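Local coordinates for bromo domain containing protein (Cryptosporidium parvum, PDB 5U9N) that probably recognises acetylated lysine through its bromodomains, the second of which is held here with the inhibitor bromosporine in its pocket, at residues S108-F113 against K121-S126. Residues are numbered along the deposited sequence; the frame is centred on the assembly and turned at random.
Sequences SNCMIF and KWIYDS. With BMF (Bromosporine), chain C.
Met111 and Tyr124 make the largest part of this contact, a Met-aromatic pairing between helix 96-113 and helix 122-139 of the bromodomain helical bundle, beside the loop that joins the two helices. The Met111 and Tyr124 side chains cross at about a right angle, with CG and SD of Met111 both over one face of the ring. CG stands 4.0 Å from the Tyr124 ring centroid, 14° off the normal, which qualifies as CH-pi. SD lies over the same face, 4.4 Å from the Tyr124 centroid; the bend at chi3 then turns CE of Met111 away. Tyr124 has CG anti to its own nitrogen (chi1 177°), a torsion that carries the ring across to helix 96-113, where CE2 packs 3.7 Å from Met111 CB and 3.4 Å from Met111 O.

Cys110 and Ile123 close the same interface on the ligand side, both belonging to the bromosporine pocket. Cys110 SG meets Ile123 CG2 at 3.6 Å, an apolar contact, and is 3.8 Å from N24 of the inhibitor, which is hydrogen-bonded to Asn114. From the other helix, the CG1-CD1 branch of Ile123 reaches bromosporine, with CD1 lying 3.7 Å from N16.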
loop_
_atom_site.group_PDB
_atom_site.type_symbol
_atom_site.label_atom_id
_atom_site.label_comp_id
_atom_site.label_asym_id
_atom_site.label_seq_id
_atom_site.Cartn_x
_atom_site.Cartn_y
_atom_site.Cartn_z
ATOM N N SER A 108 2.876 -5.480 -5.061
ATOM C CA SER A 108 2.949 -6.402 -6.186
ATOM C C SER A 108 2.997 -5.660 -7.501
ATOM O O SER A 108 3.612 -6.152 -8.450
ATOM C CB SER A 108 1.771 -7.377 -6.179
ATOM O OG SER A 108 0.515 -6.738 -6.315
ATOM N N ASN A 109 2.340 -4.492 -7.593
ATOM C CA ASN A 109 2.406 -3.686 -8.824
ATOM C C ASN A 109 3.840 -3.183 -9.019
ATOM O O ASN A 109 4.383 -3.242 -10.120
ATOM C CB ASN A 109 1.445 -2.487 -8.752
ATOM C CG ASN A 109 -0.009 -2.860 -8.848
ATOM O OD1 ASN A 109 -0.368 -3.989 -9.184
ATOM N ND2 ASN A 109 -0.879 -1.915 -8.538
ATOM N N CYS A 110 4.458 -2.749 -7.938
ATOM C CA CYS A 110 5.825 -2.272 -7.966
ATOM C C CYS A 110 6.786 -3.407 -8.322
ATOM O O CYS A 110 7.727 -3.192 -9.067
ATOM C CB CYS A 110 6.191 -1.640 -6.629
ATOM S SG CYS A 110 7.876 -1.015 -6.554
ATOM N N MET A 111 6.539 -4.596 -7.820
ATOM C CA MET A 111 7.405 -5.738 -8.094
ATOM C C MET A 111 7.134 -6.343 -9.483
ATOM O O MET A 111 8.021 -6.993 -10.020
ATOM C CB MET A 111 7.258 -6.797 -6.990
ATOM C CG MET A 111 7.878 -6.332 -5.657
ATOM S SD MET A 111 7.987 -7.620 -4.425
ATOM C CE MET A 111 6.353 -7.554 -3.730
ATOM N N ILE A 112 5.964 -6.082 -10.099
ATOM C CA ILE A 112 5.711 -6.518 -11.500
ATOM C C ILE A 112 6.336 -5.508 -12.487
ATOM O O ILE A 112 6.850 -5.912 -13.532
ATOM C CB ILE A 112 4.183 -6.691 -11.774
ATOM C CG1 ILE A 112 3.665 -7.905 -11.026
ATOM C CG2 ILE A 112 3.862 -6.819 -13.301
ATOM C CD1 ILE A 112 2.276 -7.906 -10.795
ATOM N N PHE A 113 6.245 -4.204 -12.184
ATOM C CA PHE A 113 6.690 -3.158 -13.091
ATOM C C PHE A 113 8.213 -2.954 -13.076
ATOM O O PHE A 113 8.778 -2.571 -14.108
ATOM C CB PHE A 113 5.991 -1.823 -12.741
ATOM C CG PHE A 113 6.199 -0.717 -13.762
ATOM C CD1 PHE A 113 5.614 -0.790 -15.018
ATOM C CD2 PHE A 113 6.984 0.389 -13.463
ATOM C CE1 PHE A 113 5.835 0.211 -15.977
ATOM C CE2 PHE A 113 7.211 1.384 -14.418
ATOM C CZ PHE A 113 6.624 1.295 -15.670
ATOM N N LYS A 121 17.361 -1.706 -9.154
ATOM C CA LYS A 121 16.680 -2.816 -8.466
ATOM C C LYS A 121 16.239 -2.416 -7.030
ATOM O O LYS A 121 15.508 -3.160 -6.394
ATOM C CB LYS A 121 17.580 -4.067 -8.405
ATOM C CG LYS A 121 18.780 -3.965 -7.442
ATOM C CD LYS A 121 19.633 -5.216 -7.477
ATOM C CE LYS A 121 20.562 -5.290 -6.293
ATOM N NZ LYS A 121 21.669 -6.260 -6.516
ATOM N N TRP A 122 16.735 -1.278 -6.512
ATOM C CA TRP A 122 16.367 -0.793 -5.176
ATOM C C TRP A 122 14.851 -0.441 -5.072
ATOM O O TRP A 122 14.305 -0.478 -3.974
ATOM C CB TRP A 122 17.216 0.420 -4.781
ATOM C CG TRP A 122 17.032 1.617 -5.666
ATOM C CD1 TRP A 122 17.726 1.911 -6.798
ATOM C CD2 TRP A 122 16.119 2.702 -5.462
ATOM N NE1 TRP A 122 17.259 3.074 -7.350
ATOM C CE2 TRP A 122 16.263 3.578 -6.555
ATOM C CE3 TRP A 122 15.130 2.976 -4.507
ATOM C CZ2 TRP A 122 15.516 4.753 -6.674
ATOM C CZ3 TRP A 122 14.379 4.131 -4.633
ATOM C CH2 TRP A 122 14.584 5.014 -5.694
ATOM N N ILE A 123 14.171 -0.156 -6.215
ATOM C CA ILE A 123 12.730 0.129 -6.214
ATOM C C ILE A 123 11.985 -1.142 -5.868
ATOM O O ILE A 123 11.223 -1.154 -4.916
ATOM C CB ILE A 123 12.265 0.726 -7.578
ATOM C CG1 ILE A 123 12.899 2.098 -7.794
ATOM C CG2 ILE A 123 10.745 0.825 -7.633
ATOM C CD1 ILE A 123 12.655 2.668 -9.095
ATOM N N TYR A 124 12.256 -2.233 -6.601
ATOM C CA TYR A 124 11.673 -3.558 -6.342
ATOM C C TYR A 124 11.969 -4.013 -4.908
ATOM O O TYR A 124 11.087 -4.541 -4.242
ATOM C CB TYR A 124 12.253 -4.574 -7.355
ATOM C CG TYR A 124 11.807 -6.015 -7.176
ATOM C CD1 TYR A 124 12.361 -6.816 -6.182
ATOM C CD2 TYR A 124 10.993 -6.631 -8.117
ATOM C CE1 TYR A 124 11.980 -8.146 -6.029
ATOM C CE2 TYR A 124 10.622 -7.966 -7.990
ATOM C CZ TYR A 124 11.149 -8.732 -6.962
ATOM O OH TYR A 124 10.871 -10.072 -6.871
ATOM N N ASP A 125 13.231 -3.890 -4.475
ATOM C CA ASP A 125 13.664 -4.319 -3.132
ATOM C C ASP A 125 12.973 -3.533 -2.034
ATOM O O ASP A 125 12.773 -4.065 -0.954
ATOM C CB ASP A 125 15.194 -4.165 -2.963
ATOM C CG ASP A 125 16.041 -5.060 -3.869
ATOM O OD1 ASP A 125 15.484 -6.026 -4.443
ATOM O OD2 ASP A 125 17.274 -4.822 -3.958
ATOM N N SER A 126 12.658 -2.255 -2.283
ATOM C CA SER A 126 11.953 -1.418 -1.296
ATOM C C SER A 126 10.519 -1.927 -1.108
ATOM O O SER A 126 10.042 -1.965 0.021
ATOM C CB SER A 126 11.950 0.050 -1.726
ATOM O OG SER A 126 13.261 0.582 -1.700
HETATM C C10 BMF C . 8.560 6.906 -8.013
HETATM N N12 BMF C . 7.439 4.836 -7.985
HETATM C C15 BMF C . 8.980 3.778 -10.173
HETATM C C17 BMF C . 10.542 3.788 -12.133
HETATM C C20 BMF C . 13.318 3.224 -13.642
HETATM C C22 BMF C . 9.167 5.032 -9.652
HETATM C C26 BMF C . 5.405 2.858 -6.976
HETATM C C28 BMF C . 9.790 8.969 -7.857
HETATM C C01 BMF C . 9.119 10.847 -6.314
HETATM C C02 BMF C . 8.910 9.474 -6.903
HETATM C C03 BMF C . 7.839 8.651 -6.505
HETATM N N04 BMF C . 6.918 9.087 -5.514
HETATM S S05 BMF C . 5.414 9.644 -5.800
HETATM C C06 BMF C . 4.652 8.503 -6.887
HETATM O O07 BMF C . 4.717 9.612 -4.549
HETATM O O08 BMF C . 5.554 10.894 -6.479
HETATM C C09 BMF C . 7.678 7.383 -7.049
HETATM C C11 BMF C . 8.379 5.549 -8.564
HETATM N N13 BMF C . 7.263 3.579 -8.516
HETATM C C14 BMF C . 7.942 3.000 -9.565
HETATM N N16 BMF C . 9.682 3.169 -11.250
HETATM O O18 BMF C . 11.008 2.872 -13.024
HETATM C C19 BMF C . 11.887 3.367 -14.091
HETATM O O21 BMF C . 10.860 4.958 -12.110
HETATM N N23 BMF C . 7.415 1.808 -9.812
HETATM N N24 BMF C . 6.382 1.611 -8.900
HETATM C C25 BMF C . 6.317 2.662 -8.129
HETATM C C27 BMF C . 9.624 7.713 -8.407
#